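Local coordinates for MaoC-like dehydratase (Rhodospirillum rubrum, PDB 3EXZ), which probably acts as a lyase of the MaoC-like dehydratase family, hydrating or dehydrating acyl thioesters on a hotdog-fold scaffold, at residues Trp58-Ala61 against Ala62-Arg66; Thr125-Gln128 against Arg129-Val133. One frame throughout, in Å; residues are numbered along the deposited sequence.

Contact 1 (Trp58-Ala61 against Ala62-Arg66); sequences WHTA and AITMR
I63 lays its terminal methyl over one face of the H59 imidazole, one helical turn earlier. CD1 sits 3.9 Å from the ring centroid and 29° off the ring normal, a CH-pi contact displaced toward the NE2 side, where CD1 and NE2 of H59 are 3.5 Å apart. Two torsions bring the groups together: H59 swings CG anti to its own backbone nitrogen (chi1 -179°), which turns the CD2-NE2 edge of the ring toward I63, while I63 holds CG1 beside its nitrogen and CD1 extends back over the ring. F29, from helix 23-33, stacks on the same imidazole.

Beneath the side chains run the i to i+4 bonds of helix 57-72, the long helix that the antiparallel sheet wraps in a hotdog fold. I63 N reaches H59 O at 3.0 Å with a nearly straight N-H, and M65 N meets A61 O at the same length. One carbonyl does double duty. T60 O takes T64 N and T64 OG1, each at 2.9 Å, from opposite faces of its plane, the hydroxyl standing well above that plane. T64 keeps OG1 beside its own backbone nitrogen (chi1 -70°), the position from which a helical threonine can turn back on the preceding turn. The same hydroxyl is also hydrogen-bonded to T125 OG1, while the T60 hydroxyl is hydrogen-bonded to T92 OG1. On another side of the helix, W58 packs against M65 of the neighbouring subunit and A61 against W58 of that subunit.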
loop_
_atom_site.group_PDB
_atom_site.type_symbol
_atom_site.label_atom_id
_atom_site.label_comp_id
_atom_site.label_asym_id
_atom_site.label_seq_id
_atom_site.Cartn_x
_atom_site.Cartn_y
_atom_site.Cartn_z
ATOM N N TRP A 58 2.852 -3.850 3.641
ATOM C CA TRP A 58 3.269 -2.609 2.979
ATOM C C TRP A 58 4.630 -2.720 2.307
ATOM O O TRP A 58 4.952 -1.956 1.398
ATOM C CB TRP A 58 3.206 -1.457 3.975
ATOM C CG TRP A 58 1.828 -1.329 4.494
ATOM C CD1 TRP A 58 1.385 -1.664 5.744
ATOM C CD2 TRP A 58 0.682 -0.909 3.756
ATOM N NE1 TRP A 58 0.029 -1.465 5.833
ATOM C CE2 TRP A 58 -0.429 -0.989 4.628
ATOM C CE3 TRP A 58 0.485 -0.433 2.452
ATOM C CZ2 TRP A 58 -1.725 -0.645 4.228
ATOM C CZ3 TRP A 58 -0.808 -0.089 2.051
ATOM C CH2 TRP A 58 -1.893 -0.196 2.937
ATOM N N HIS A 59 5.417 -3.696 2.749
ATOM C CA HIS A 59 6.724 -3.953 2.154
ATOM C C HIS A 59 6.433 -4.750 0.856
ATOM O O HIS A 59 7.005 -4.473 -0.202
ATOM C CB HIS A 59 7.592 -4.754 3.127
ATOM C CG HIS A 59 8.966 -5.036 2.614
ATOM N ND1 HIS A 59 9.790 -5.977 3.191
ATOM C CD2 HIS A 59 9.675 -4.486 1.597
ATOM C CE1 HIS A 59 10.947 -5.996 2.553
ATOM N NE2 HIS A 59 10.903 -5.099 1.583
ATOM N N THR A 60 5.528 -5.727 0.938
ATOM C CA THR A 60 5.120 -6.512 -0.229
ATOM C C THR A 60 4.494 -5.574 -1.281
ATOM O O THR A 60 4.770 -5.707 -2.477
ATOM C CB THR A 60 4.118 -7.609 0.186
ATOM O OG1 THR A 60 4.790 -8.534 1.036
ATOM C CG2 THR A 60 3.583 -8.370 -1.024
ATOM N N ALA A 61 3.671 -4.614 -0.843
ATOM C CA ALA A 61 3.044 -3.669 -1.772
ATOM C C ALA A 61 4.118 -2.801 -2.469
ATOM O O ALA A 61 4.026 -2.554 -3.676
ATOM C CB ALA A 61 2.006 -2.775 -1.021
ATOM N N ALA A 62 5.132 -2.354 -1.720
ATOM C CA ALA A 62 6.220 -1.529 -2.284
ATOM C C ALA A 62 7.050 -2.305 -3.323
ATOM O O ALA A 62 7.371 -1.777 -4.387
ATOM C CB ALA A 62 7.130 -1.006 -1.167
ATOM N N ILE A 63 7.400 -3.549 -2.995
ATOM C CA ILE A 63 8.140 -4.444 -3.901
ATOM C C ILE A 63 7.271 -4.686 -5.150
ATOM O O ILE A 63 7.777 -4.762 -6.275
ATOM C CB ILE A 63 8.428 -5.801 -3.206
ATOM C CG1 ILE A 63 9.517 -5.612 -2.158
ATOM C CG2 ILE A 63 8.845 -6.860 -4.221
ATOM C CD1 ILE A 63 9.731 -6.837 -1.279
ATOM N N THR A 64 5.959 -4.805 -4.956
ATOM C CA THR A 64 5.065 -5.017 -6.088
ATOM C C THR A 64 5.127 -3.814 -7.024
ATOM O O THR A 64 5.206 -3.982 -8.238
ATOM C CB THR A 64 3.612 -5.251 -5.627
ATOM O OG1 THR A 64 3.529 -6.533 -4.987
ATOM C CG2 THR A 64 2.648 -5.223 -6.819
HETATM N N MSE A 65 5.117 -2.599 -6.473
HETATM C CA MSE A 65 5.179 -1.415 -7.327
HETATM C C MSE A 65 6.497 -1.376 -8.106
HETATM O O MSE A 65 6.497 -1.086 -9.301
HETATM C CB MSE A 65 5.015 -0.129 -6.514
HETATM C CG MSE A 65 4.945 1.109 -7.399
HETATM SE SE MSE A 65 3.472 1.014 -8.679
HETATM C CE MSE A 65 4.402 0.489 -10.285
ATOM N N ARG A 66 7.614 -1.664 -7.437
ATOM C CA ARG A 66 8.919 -1.689 -8.107
ATOM C C ARG A 66 8.892 -2.668 -9.293
ATOM O O ARG A 66 9.310 -2.321 -10.391
ATOM C CB ARG A 66 10.025 -2.102 -7.127
ATOM C CG ARG A 66 11.362 -2.426 -7.804
ATOM C CD ARG A 66 12.435 -2.783 -6.773
ATOM N NE ARG A 66 13.769 -2.960 -7.353
ATOM C CZ ARG A 66 14.205 -4.064 -7.959
ATOM N NH1 ARG A 66 13.408 -5.119 -8.091
ATOM N NH2 ARG A 66 15.448 -4.114 -8.432
#

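Contact 2 (Thr125-Gln128 against Arg129-Val133); sequences TLNQ and RGEVV
A tight beta hairpin of the type I plus G1 bulge kind joins strands 116-126 and 132-143. Its reversal is a type I turn from N127 to G130, closed by G130 N to N127 O at 3.0 Å, and G130 supplies the bulge with a positive phi (79°), a conformation that suits glycine. L126 and V132 form an antiparallel non-hydrogen-bonded pair. Their side chains lie on one face of the sheet, where L126 CD2 presses on V132 CG2 at 3.5 Å, tight for two methyls. On either side of this pair a backbone bond joins the arms: V133 N to T125 O at 2.8 Å, and N127 N to E131 O at 3.1 Å.

The N127 side chain pins the turn from within. With CG between its backbone nitrogen and carbonyl carbon (chi1 54°), the amide folds back over the loop, and OD1 accepts R129 N at 3.0 Å and E131 N at 3.2 Å from opposite faces of its plane. The bond to R129 N makes an Asx turn. Nearby, R129 and E131 pair by charge, but the carboxylate lies well out of the guanidinium plane. Q128 reaches outward instead, its amide bonded to the backbone of G95 and E97. The far end of the N127 amide also has a partner, since ND2 sends a nearly straight bond (169°) to the anti lone pair of E131 OE1, 3.0 Å away.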
loop_
_atom_site.group_PDB
_atom_site.type_symbol
_atom_site.label_atom_id
_atom_site.label_comp_id
_atom_site.label_asym_id
_atom_site.label_seq_id
_atom_site.Cartn_x
_atom_site.Cartn_y
_atom_site.Cartn_z
ATOM N N THR A 125 0.609 -10.843 -6.829
ATOM C CA THR A 125 2.010 -11.069 -6.501
ATOM C C THR A 125 2.067 -12.496 -5.973
ATOM O O THR A 125 1.374 -12.852 -5.016
ATOM C CB THR A 125 2.493 -10.078 -5.445
ATOM O OG1 THR A 125 1.973 -8.782 -5.770
ATOM C CG2 THR A 125 4.039 -10.021 -5.431
ATOM N N LEU A 126 2.895 -13.315 -6.605
ATOM C CA LEU A 126 3.006 -14.716 -6.239
ATOM C C LEU A 126 4.409 -15.118 -5.826
ATOM O O LEU A 126 5.395 -14.541 -6.300
ATOM C CB LEU A 126 2.629 -15.592 -7.446
ATOM C CG LEU A 126 1.432 -15.201 -8.328
ATOM C CD1 LEU A 126 1.488 -15.966 -9.642
ATOM C CD2 LEU A 126 0.131 -15.486 -7.599
ATOM N N ASN A 127 4.492 -16.097 -4.927
ATOM C CA ASN A 127 5.788 -16.639 -4.549
ATOM C C ASN A 127 6.033 -17.895 -5.415
ATOM O O ASN A 127 5.210 -18.244 -6.271
ATOM C CB ASN A 127 5.876 -16.996 -3.061
ATOM C CG ASN A 127 4.775 -17.915 -2.604
ATOM O OD1 ASN A 127 4.231 -18.706 -3.377
ATOM N ND2 ASN A 127 4.450 -17.829 -1.317
ATOM N N GLN A 128 7.154 -18.575 -5.187
ATOM C CA GLN A 128 7.529 -19.748 -5.976
ATOM C C GLN A 128 6.594 -20.937 -5.847
ATOM O O GLN A 128 6.666 -21.881 -6.634
ATOM C CB GLN A 128 8.955 -20.180 -5.629
ATOM C CG GLN A 128 9.185 -20.428 -4.152
ATOM C CD GLN A 128 9.742 -19.209 -3.449
ATOM O OE1 GLN A 128 9.010 -18.272 -3.115
ATOM N NE2 GLN A 128 11.055 -19.207 -3.231
ATOM N N ARG A 129 5.721 -20.893 -4.851
ATOM C CA ARG A 129 4.767 -21.971 -4.637
ATOM C C ARG A 129 3.437 -21.698 -5.336
ATOM O O ARG A 129 2.485 -22.470 -5.204
ATOM C CB ARG A 129 4.535 -22.194 -3.142
ATOM C CG ARG A 129 5.417 -23.277 -2.549
ATOM C CD ARG A 129 6.543 -22.696 -1.713
ATOM N NE ARG A 129 6.041 -21.994 -0.534
ATOM C CZ ARG A 129 5.353 -22.569 0.450
ATOM N NH1 ARG A 129 5.082 -23.868 0.407
ATOM N NH2 ARG A 129 4.936 -21.841 1.478
ATOM N N GLY A 130 3.384 -20.600 -6.085
ATOM C CA GLY A 130 2.170 -20.253 -6.800
ATOM C C GLY A 130 1.095 -19.611 -5.941
ATOM O O GLY A 130 -0.022 -19.385 -6.414
ATOM N N GLU A 131 1.416 -19.338 -4.677
ATOM C CA GLU A 131 0.464 -18.711 -3.759
ATOM C C GLU A 131 0.471 -17.186 -3.920
ATOM O O GLU A 131 1.503 -16.573 -4.216
ATOM C CB GLU A 131 0.817 -19.023 -2.304
ATOM C CG GLU A 131 1.236 -20.461 -2.029
ATOM C CD GLU A 131 1.695 -20.667 -0.594
ATOM O OE1 GLU A 131 2.551 -19.889 -0.122
ATOM O OE2 GLU A 131 1.208 -21.613 0.061
ATOM N N VAL A 132 -0.687 -16.580 -3.697
ATOM C CA VAL A 132 -0.827 -15.139 -3.805
ATOM C C VAL A 132 -0.517 -14.446 -2.483
ATOM O O VAL A 132 -1.248 -14.628 -1.499
ATOM C CB VAL A 132 -2.271 -14.760 -4.225
ATOM C CG1 VAL A 132 -2.388 -13.258 -4.423
ATOM C CG2 VAL A 132 -2.651 -15.502 -5.498
ATOM N N VAL A 133 0.575 -13.675 -2.445
ATOM C CA VAL A 133 0.915 -12.924 -1.231
ATOM C C VAL A 133 0.301 -11.514 -1.272
ATOM O O VAL A 133 0.315 -10.786 -0.278
ATOM C CB VAL A 133 2.444 -12.843 -0.974
ATOM C CG1 VAL A 133 2.995 -14.259 -0.828
ATOM C CG2 VAL A 133 3.155 -12.081 -2.080
#

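From the N terminus, the chain passes strand 13-20 and three shorter helices before helix 57-72, where contact 1 spans successive turns and closes no larger loop. Strands 81-87 and 97-109 follow; then strand 116-126 runs into contact 2, which closes the hairpin to strand 132-143. The two contacts are in series, neither nesting nor crossing, with centres about 14 Å apart. They are tied together in space by the probable hydrogen bond between T64 OG1 and T125 OG1, 2.8 Å, and by T60 CG2 packing on V133 CG2 at 3.9 Å. The helix thus rests directly on the turn end of two neighbouring strands of the sheet.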